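Iron-sulfur cluster assembly protein CyaY (Psychromonas ingrahamii, PDB 4LP1) probably takes part in iron-sulfur cluster assembly, where it may bind ferrous and ferric iron and act as a regulator of cluster biogenesis. Local coordinates at residues 34-39 / 48-53. Numbering follows the deposited sequence.
Sequences GSLLTL and IINRQQ
Leu37 and Ile49 form the hydrogen-bonded pair on which this antiparallel strand pairing turns, each giving its N-H to the other's carbonyl. The bond from Leu37 N to Ile49 O, 2.8 Å long, is nearly straight (171° at the hydrogen), and Ile49 N returns one to Leu37 O. A third bond, Arg51 N to Ser35 O at 3.1 Å, extends the pattern past the start of strand 36-41; Tyr14 OH of helix 3-24 also bonds to Ser35 O. Leu36 CA adds a C-H...O contact to Ile49 O.

Among the apolar contacts, Leu36 bridges Ile48 and Asn50 on the face they share with Thr38. Its CG stands beside the backbone N (chi1 -72°), and CD2 reaches toward the neighbouring strand, meeting Ile48 CG2 at 3.5 Å and Asn50 CG at 3.4 Å. An alanine in place of Asn50 would probably leave the CD2 methyl of Leu36 without the amide it rests against, opening a gap beside it. Leu37 CB and Ile49 CB lie 4.2 Å apart on the other face, which packs against helix 3-24: Leu37 touches Glu18 there and Ile49 touches Tyr14.

Arg51 has its charged end elsewhere, in a salt bridge with Asp11 and a cation-pi contact with Tyr14. The pairing belongs to the beta hairpin of strands 36-41 and 46-52, within the antiparallel sheet of the frataxin alpha-beta sandwich, one face packed on helices and the other turned outward.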
loop_
_atom_site.group_PDB
_atom_site.type_symbol
_atom_site.label_atom_id
_atom_site.label_comp_id
_atom_site.label_asym_id
_atom_site.label_seq_id
_atom_site.Cartn_x
_atom_site.Cartn_y
_atom_site.Cartn_z
ATOM N N GLY A 34 13.770 -3.798 0.929
ATOM C CA GLY A 34 14.187 -2.459 0.563
ATOM C C GLY A 34 12.989 -1.530 0.424
ATOM O O GLY A 34 12.185 -1.414 1.336
ATOM N N SER A 35 12.884 -0.883 -0.732
ATOM C CA SER A 35 11.784 0.026 -1.076
ATOM C C SER A 35 10.438 -0.687 -1.296
ATOM O O SER A 35 9.392 -0.047 -1.384
ATOM C CB SER A 35 12.156 0.826 -2.337
ATOM O OG SER A 35 12.102 0.017 -3.500
ATOM N N LEU A 36 10.476 -2.010 -1.412
ATOM C CA LEU A 36 9.292 -2.813 -1.727
ATOM C C LEU A 36 8.580 -3.370 -0.509
ATOM O O LEU A 36 9.215 -3.756 0.472
ATOM C CB LEU A 36 9.663 -3.996 -2.626
ATOM C CG LEU A 36 10.015 -3.707 -4.080
ATOM C CD1 LEU A 36 10.389 -5.020 -4.751
ATOM C CD2 LEU A 36 8.867 -3.030 -4.833
ATOM N N LEU A 37 7.252 -3.376 -0.579
ATOM C CA LEU A 37 6.433 -4.108 0.368
ATOM C C LEU A 37 5.557 -5.013 -0.473
ATOM O O LEU A 37 4.727 -4.546 -1.252
ATOM C CB LEU A 37 5.598 -3.183 1.247
ATOM C CG LEU A 37 4.665 -3.862 2.253
ATOM C CD1 LEU A 37 5.425 -4.784 3.231
ATOM C CD2 LEU A 37 3.881 -2.788 3.001
ATOM N N THR A 38 5.784 -6.313 -0.334
ATOM C CA THR A 38 5.079 -7.320 -1.119
ATOM C C THR A 38 4.056 -8.011 -0.237
ATOM O O THR A 38 4.387 -8.488 0.846
ATOM C CB THR A 38 6.056 -8.368 -1.738
ATOM O OG1 THR A 38 6.864 -7.726 -2.728
ATOM C CG2 THR A 38 5.299 -9.488 -2.425
ATOM N N LEU A 39 2.813 -8.053 -0.721
ATOM C CA LEU A 39 1.714 -8.742 -0.057
ATOM C C LEU A 39 1.330 -9.968 -0.853
ATOM O O LEU A 39 1.069 -9.859 -2.049
ATOM C CB LEU A 39 0.491 -7.843 0.075
ATOM C CG LEU A 39 0.692 -6.487 0.712
ATOM C CD1 LEU A 39 -0.689 -5.876 0.913
ATOM C CD2 LEU A 39 1.480 -6.606 2.029
ATOM N N ILE A 48 2.103 -5.549 -5.040
ATOM C CA ILE A 48 3.441 -5.003 -4.801
ATOM C C ILE A 48 3.383 -3.490 -4.693
ATOM O O ILE A 48 2.951 -2.787 -5.614
ATOM C CB ILE A 48 4.477 -5.361 -5.885
ATOM C CG1 ILE A 48 4.773 -6.851 -5.858
ATOM C CG2 ILE A 48 5.819 -4.661 -5.619
ATOM C CD1 ILE A 48 4.068 -7.611 -6.935
ATOM N N ILE A 49 3.868 -3.024 -3.546
ATOM C CA ILE A 49 3.940 -1.613 -3.191
ATOM C C ILE A 49 5.393 -1.210 -3.251
ATOM O O ILE A 49 6.249 -1.939 -2.761
ATOM C CB ILE A 49 3.373 -1.351 -1.781
ATOM C CG1 ILE A 49 1.897 -1.713 -1.754
ATOM C CG2 ILE A 49 3.536 0.107 -1.395
ATOM C CD1 ILE A 49 1.358 -1.994 -0.371
ATOM N N ASN A 50 5.668 -0.098 -3.924
ATOM C CA ASN A 50 7.029 0.373 -4.138
ATOM C C ASN A 50 7.149 1.854 -3.800
ATOM O O ASN A 50 6.273 2.638 -4.142
ATOM C CB ASN A 50 7.446 0.135 -5.589
ATOM C CG ASN A 50 8.951 0.213 -5.788
ATOM O OD1 ASN A 50 9.700 0.565 -4.866
ATOM N ND2 ASN A 50 9.403 -0.093 -7.004
ATOM N N ARG A 51 8.230 2.220 -3.121
ATOM C CA ARG A 51 8.563 3.629 -2.878
ATOM C C ARG A 51 9.456 4.218 -3.961
ATOM O O ARG A 51 10.476 3.631 -4.339
ATOM C CB ARG A 51 9.204 3.756 -1.497
ATOM C CG ARG A 51 8.215 3.486 -0.411
ATOM C CD ARG A 51 8.848 2.979 0.868
ATOM N NE ARG A 51 9.741 3.931 1.504
ATOM C CZ ARG A 51 10.125 3.845 2.775
ATOM N NH1 ARG A 51 9.683 2.854 3.547
ATOM N NH2 ARG A 51 10.944 4.755 3.280
ATOM N N GLN A 52 9.051 5.375 -4.483
ATOM C CA GLN A 52 9.856 6.123 -5.437
ATOM C C GLN A 52 10.254 7.490 -4.885
ATOM O O GLN A 52 9.593 8.490 -5.147
ATOM C CB GLN A 52 9.105 6.292 -6.758
ATOM C CG GLN A 52 8.841 4.984 -7.484
ATOM C CD GLN A 52 10.131 4.333 -7.985
ATOM O OE1 GLN A 52 11.153 5.001 -8.131
ATOM N NE2 GLN A 52 10.086 3.033 -8.257
ATOM N N GLN A 53 11.359 7.509 -4.141
ATOM C CA GLN A 53 11.815 8.687 -3.397
ATOM C C GLN A 53 11.996 9.964 -4.226
ATOM O O GLN A 53 11.574 11.036 -3.792
ATOM C CB GLN A 53 13.135 8.349 -2.701
ATOM C CG GLN A 53 13.710 9.436 -1.824
ATOM C CD GLN A 53 14.894 8.930 -1.025
ATOM O OE1 GLN A 53 14.972 7.747 -0.696
ATOM N NE2 GLN A 53 15.864 9.802 -0.787
#